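Local atomic coordinates of putative laminarinase (PDB entry 2WNE), a protein that probably hydrolyses beta-glucosidic bonds in glucans such as laminarin. Residues V116-G121 with G185-E190. The protein carries 1 engineered substitution. Numbering follows the deposited sequence. Where two conformers were deposited one is given.
Sequences VDIIEG and GWYAME. With GLC (alpha-D-glucopyranose), chain B; BGC (beta-D-glucopyranose), chain C.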
ATOM      1  N   VAL A 116      -7.287   2.101   5.183  1.00 10.34           N
ATOM      2  CA  VAL A 116      -7.495   1.058   4.211  1.00  9.28           C
ATOM      3  C   VAL A 116      -6.192   0.797   3.460  1.00  8.84           C
ATOM      4  O   VAL A 116      -5.609   1.720   2.875  1.00  8.31           O
ATOM      5  CB  VAL A 116      -8.693   1.355   3.228  1.00  9.69           C
ATOM      6  CG1 VAL A 116      -8.719   2.802   2.779  1.00  9.68           C
ATOM      7  CG2 VAL A 116      -8.666   0.424   2.022  1.00  8.66           C
ATOM      8  N   ASP A 117      -5.726  -0.456   3.517  0.50  8.53           N
ATOM      9  CA  ASP A 117      -4.542  -0.887   2.777  0.50  8.19           C
ATOM     10  C   ASP A 117      -4.970  -1.491   1.446  0.50  7.88           C
ATOM     11  O   ASP A 117      -5.803  -2.399   1.410  0.50  7.49           O
ATOM     12  CB  ASP A 117      -3.715  -1.904   3.572  0.50  7.92           C
ATOM     13  CG  ASP A 117      -3.097  -1.304   4.820  0.50  8.25           C
ATOM     14  OD1 ASP A 117      -2.007  -0.707   4.723  0.50  6.48           O
ATOM     15  OD2 ASP A 117      -3.705  -1.447   5.895  0.50  7.35           O
ATOM     16  N   ILE A 118      -4.389  -0.968   0.371  1.00  7.53           N
ATOM     17  CA  ILE A 118      -4.709  -1.380  -0.999  1.00  7.55           C
ATOM     18  C   ILE A 118      -3.634  -2.374  -1.475  1.00  6.89           C
ATOM     19  O   ILE A 118      -3.924  -3.408  -2.065  1.00  5.87           O
ATOM     20  CB  ILE A 118      -4.829  -0.089  -1.917  1.00  7.69           C
ATOM     21  CG1 ILE A 118      -5.906   0.852  -1.335  1.00  7.58           C
ATOM     22  CG2 ILE A 118      -5.156  -0.456  -3.381  1.00  8.31           C
ATOM     23  CD1 ILE A 118      -5.840   2.337  -1.755  1.00  6.84           C
ATOM     24  N   ILE A 119      -2.379  -2.033  -1.193  1.00  6.63           N
ATOM     25  CA  ILE A 119      -1.247  -2.895  -1.425  1.00  6.24           C
ATOM     26  C   ILE A 119      -0.472  -2.991  -0.105  1.00  6.45           C
ATOM     27  O   ILE A 119      -0.124  -1.977   0.518  1.00  6.40           O
ATOM     28  CB  ILE A 119      -0.334  -2.330  -2.547  1.00  6.87           C
ATOM     29  CG1 ILE A 119      -1.160  -2.004  -3.806  1.00  7.18           C
ATOM     30  CG2 ILE A 119       0.893  -3.289  -2.816  1.00  7.50           C
ATOM     31  CD1 ILE A 119      -0.406  -1.143  -4.865  1.00  6.59           C
ATOM     32  N   GLU A 120      -0.234  -4.215   0.345  1.00  5.89           N
ATOM     33  CA  GLU A 120       0.561  -4.420   1.541  1.00  5.79           C
ATOM     34  C   GLU A 120       0.965  -5.881   1.657  1.00  6.15           C
ATOM     35  O   GLU A 120       0.194  -6.790   1.325  1.00  6.34           O
ATOM     36  CB  GLU A 120      -0.217  -4.026   2.798  1.00  5.04           C
ATOM     37  CG  GLU A 120       0.684  -3.716   3.998  1.00  4.29           C
ATOM     38  CD  GLU A 120      -0.099  -3.616   5.303  1.00  5.14           C
ATOM     39  OE1 GLU A 120      -1.319  -3.910   5.301  1.00  7.08           O
ATOM     40  OE2 GLU A 120       0.490  -3.235   6.326  1.00  3.76           O
ATOM     41  N   GLY A 121       2.184  -6.083   2.136  1.00  6.35           N
ATOM     42  CA  GLY A 121       2.641  -7.409   2.560  1.00  6.73           C
ATOM     43  C   GLY A 121       3.980  -7.281   3.236  1.00  6.57           C
ATOM     44  O   GLY A 121       4.463  -6.163   3.458  1.00  7.31           O
ATOM     45  N   GLY A 185       0.863  -4.243 -12.492  1.00  5.88           N
ATOM     46  CA  GLY A 185      -0.544  -4.241 -12.819  1.00  5.09           C
ATOM     47  C   GLY A 185      -1.201  -3.047 -12.184  1.00  4.89           C
ATOM     48  O   GLY A 185      -0.534  -2.105 -11.752  1.00  4.86           O
ATOM     49  N   TRP A 186      -2.517  -3.103 -12.092  1.00  4.99           N
ATOM     50  CA  TRP A 186      -3.274  -1.986 -11.610  1.00  5.15           C
ATOM     51  C   TRP A 186      -4.042  -2.316 -10.340  1.00  5.21           C
ATOM     52  O   TRP A 186      -4.690  -3.325 -10.265  1.00  4.73           O
ATOM     53  CB  TRP A 186      -4.272  -1.539 -12.689  1.00  5.38           C
ATOM     54  CG  TRP A 186      -3.697  -1.001 -13.992  1.00  5.45           C
ATOM     55  CD1 TRP A 186      -3.479   0.315 -14.308  1.00  5.91           C
ATOM     56  CD2 TRP A 186      -3.349  -1.758 -15.171  1.00  5.52           C
ATOM     57  NE1 TRP A 186      -2.987   0.422 -15.595  1.00  4.60           N
ATOM     58  CE2 TRP A 186      -2.900  -0.830 -16.147  1.00  6.72           C
ATOM     59  CE3 TRP A 186      -3.354  -3.129 -15.488  1.00  6.02           C
ATOM     60  CZ2 TRP A 186      -2.461  -1.228 -17.427  1.00  5.12           C
ATOM     61  CZ3 TRP A 186      -2.940  -3.526 -16.770  1.00  6.31           C
ATOM     62  CH2 TRP A 186      -2.506  -2.574 -17.724  1.00  6.48           C
ATOM     63  N   TYR A 187      -3.997  -1.418  -9.362  1.00  6.01           N
ATOM     64  CA  TYR A 187      -4.906  -1.460  -8.215  1.00  6.26           C
ATOM     65  C   TYR A 187      -5.898  -0.285  -8.222  1.00  6.38           C
ATOM     66  O   TYR A 187      -5.514   0.860  -8.390  1.00  6.58           O
ATOM     67  CB  TYR A 187      -4.112  -1.444  -6.904  1.00  5.63           C
ATOM     68  CG  TYR A 187      -3.619  -2.821  -6.502  1.00  6.42           C
ATOM     69  CD1 TYR A 187      -2.315  -3.239  -6.827  1.00  4.05           C
ATOM     70  CD2 TYR A 187      -4.468  -3.720  -5.825  1.00  3.84           C
ATOM     71  CE1 TYR A 187      -1.860  -4.506  -6.463  1.00  4.54           C
ATOM     72  CE2 TYR A 187      -4.027  -4.974  -5.462  1.00  6.40           C
ATOM     73  CZ  TYR A 187      -2.718  -5.363  -5.789  1.00  5.25           C
ATOM     74  OH  TYR A 187      -2.284  -6.591  -5.447  1.00  5.66           O
ATOM     75  N   ALA A 188      -7.172  -0.574  -7.993  1.00  6.53           N
ATOM     76  CA  ALA A 188      -8.170   0.477  -7.925  1.00  6.02           C
ATOM     77  C   ALA A 188      -8.982   0.239  -6.666  1.00  6.56           C
ATOM     78  O   ALA A 188      -9.351  -0.888  -6.372  1.00  5.77           O
ATOM     79  CB  ALA A 188      -9.062   0.456  -9.168  1.00  4.62           C
ATOM     80  N   MET A 189      -9.262   1.319  -5.942  1.00  6.69           N
ATOM     81  CA  MET A 189     -10.033   1.268  -4.720  1.00  7.05           C
ATOM     82  C   MET A 189     -11.174   2.262  -4.845  1.00  6.87           C
ATOM     83  O   MET A 189     -10.938   3.427  -5.144  1.00  6.83           O
ATOM     84  CB  MET A 189      -9.144   1.632  -3.523  1.00  6.29           C
ATOM     85  CG  MET A 189      -9.768   1.356  -2.150  1.00  9.28           C
ATOM     86  SD  MET A 189     -10.839   2.645  -1.527  1.00 13.49           S
ATOM     87  CE  MET A 189      -9.737   4.072  -1.448  1.00 10.99           C
ATOM     88  N   GLU A 190     -12.402   1.788  -4.613  1.00  6.80           N
ATOM     89  CA  GLU A 190     -13.573   2.651  -4.566  1.00  6.52           C
ATOM     90  C   GLU A 190     -14.083   2.671  -3.153  1.00  6.43           C
ATOM     91  O   GLU A 190     -14.338   1.615  -2.563  1.00  6.75           O
ATOM     92  CB  GLU A 190     -14.700   2.145  -5.489  1.00  6.76           C
ATOM     93  CG  GLU A 190     -16.034   2.949  -5.337  1.00  6.37           C
ATOM     94  CD  GLU A 190     -17.141   2.392  -6.209  1.00  7.01           C
ATOM     95  OE1 GLU A 190     -17.008   1.252  -6.677  1.00  8.39           O
ATOM     96  OE2 GLU A 190     -18.156   3.072  -6.410  1.00  8.99           O
TER
HETATM   97  C1  GLC B   1      -1.468  -0.474   8.219  1.00 17.68           C
HETATM   98  C2  GLC B   1      -1.349   0.196   9.609  1.00 17.69           C
HETATM   99  C3  GLC B   1      -0.250   1.263   9.593  1.00 16.02           C
HETATM  100  C4  GLC B   1       0.889   0.897   8.632  1.00 13.88           C
HETATM  101  C5  GLC B   1       0.341   0.872   7.201  1.00 14.62           C
HETATM  102  C6  GLC B   1       1.354   0.522   6.110  1.00 11.21           C
HETATM  103  O1  GLC B   1      -2.812  -0.792   7.949  1.00 23.21           O
HETATM  104  O2  GLC B   1      -2.579   0.668  10.139  1.00 15.85           O
HETATM  105  O3  GLC B   1       0.263   1.392  10.886  1.00 17.82           O
HETATM  106  O4  GLC B   1       1.890   1.894   8.692  1.00 14.44           O
HETATM  107  O5  GLC B   1      -0.823   0.076   7.061  1.00 16.10           O
HETATM  108  O6  GLC B   1       1.778  -0.837   6.230  1.00 10.94           O
HETATM  109  C2  BGC C   7      -0.012  -4.196  10.478  1.00 16.78           C
HETATM  110  C3  BGC C   7      -1.012  -3.685   9.446  1.00 15.81           C
HETATM  111  C4  BGC C   7      -1.574  -4.770   8.527  1.00 16.39           C
HETATM  112  C5  BGC C   7      -2.027  -5.969   9.354  1.00 17.63           C
HETATM  113  C6  BGC C   7      -2.430  -7.137   8.448  1.00 17.93           C
HETATM  114  C1  BGC C   7      -0.562  -5.417  11.197  1.00 18.98           C
HETATM  115  O2  BGC C   7       0.242  -3.183  11.418  1.00 18.35           O
HETATM  116  O3  BGC C   7      -0.396  -2.707   8.663  1.00 11.86           O
HETATM  117  O4  BGC C   7      -2.643  -4.255   7.761  1.00 12.91           O
HETATM  118  O5  BGC C   7      -0.977  -6.376  10.230  1.00 18.63           O
HETATM  119  O6  BGC C   7      -2.879  -8.209   9.254  1.00 20.12           O
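Ile119 lies over one face of the Tyr187 ring in a CH-pi contact, its CG1 3.7 Å from the ring centroid and 22° off the normal. CG1 sits towards the CD1-CE1 rim, and the terminal CD1 of Ile119 continues along that side to reach Tyr187 CD1 at 3.4 Å. Ile118 touches both Tyr187 and Met189 with its two branches: CG2 slides past Tyr187 to touch its CB at 3.8 Å, while CG1 and CD1 run across Met189, with CD1 3.8 Å from Met189 CB. With CG1 beside the backbone N (chi1 -58°), Ile118 can send one branch to each neighbour. Val116 CG2 adds a looser contact with Met189 CG, at 4.4 Å.

A classic beta bulge, with both isoleucines set opposite Ala102 of strand 98-105, is consistent with two successive side chains reaching the same facing strand. The side-chain amide of Asn128 spans the bulge, its ND2 donating to Ile118 O and its OD1 accepting from Glu120 N. The Tyr187 hydroxyl donates to the carbonyl O of Ser174, which tethers the far end of the ring.

These residues join the two facing sheets of the GH16 beta-sandwich. Beyond the bulge, Glu120 points into the sugar site, where OE1 accepts a bond from O4 of beta-D-glucopyranose at 2.8 Å. Its OE2 takes bonds from O3 of that sugar and O6 of alpha-D-glucopyranose, and also accepts a hydrogen bond from Trp99 NE1. No hydrogen bond crosses between the segments, so the sheets cohere here through apolar and CH-pi contacts, while the Glu120 carboxylate on the other side of the strand holds the sugars.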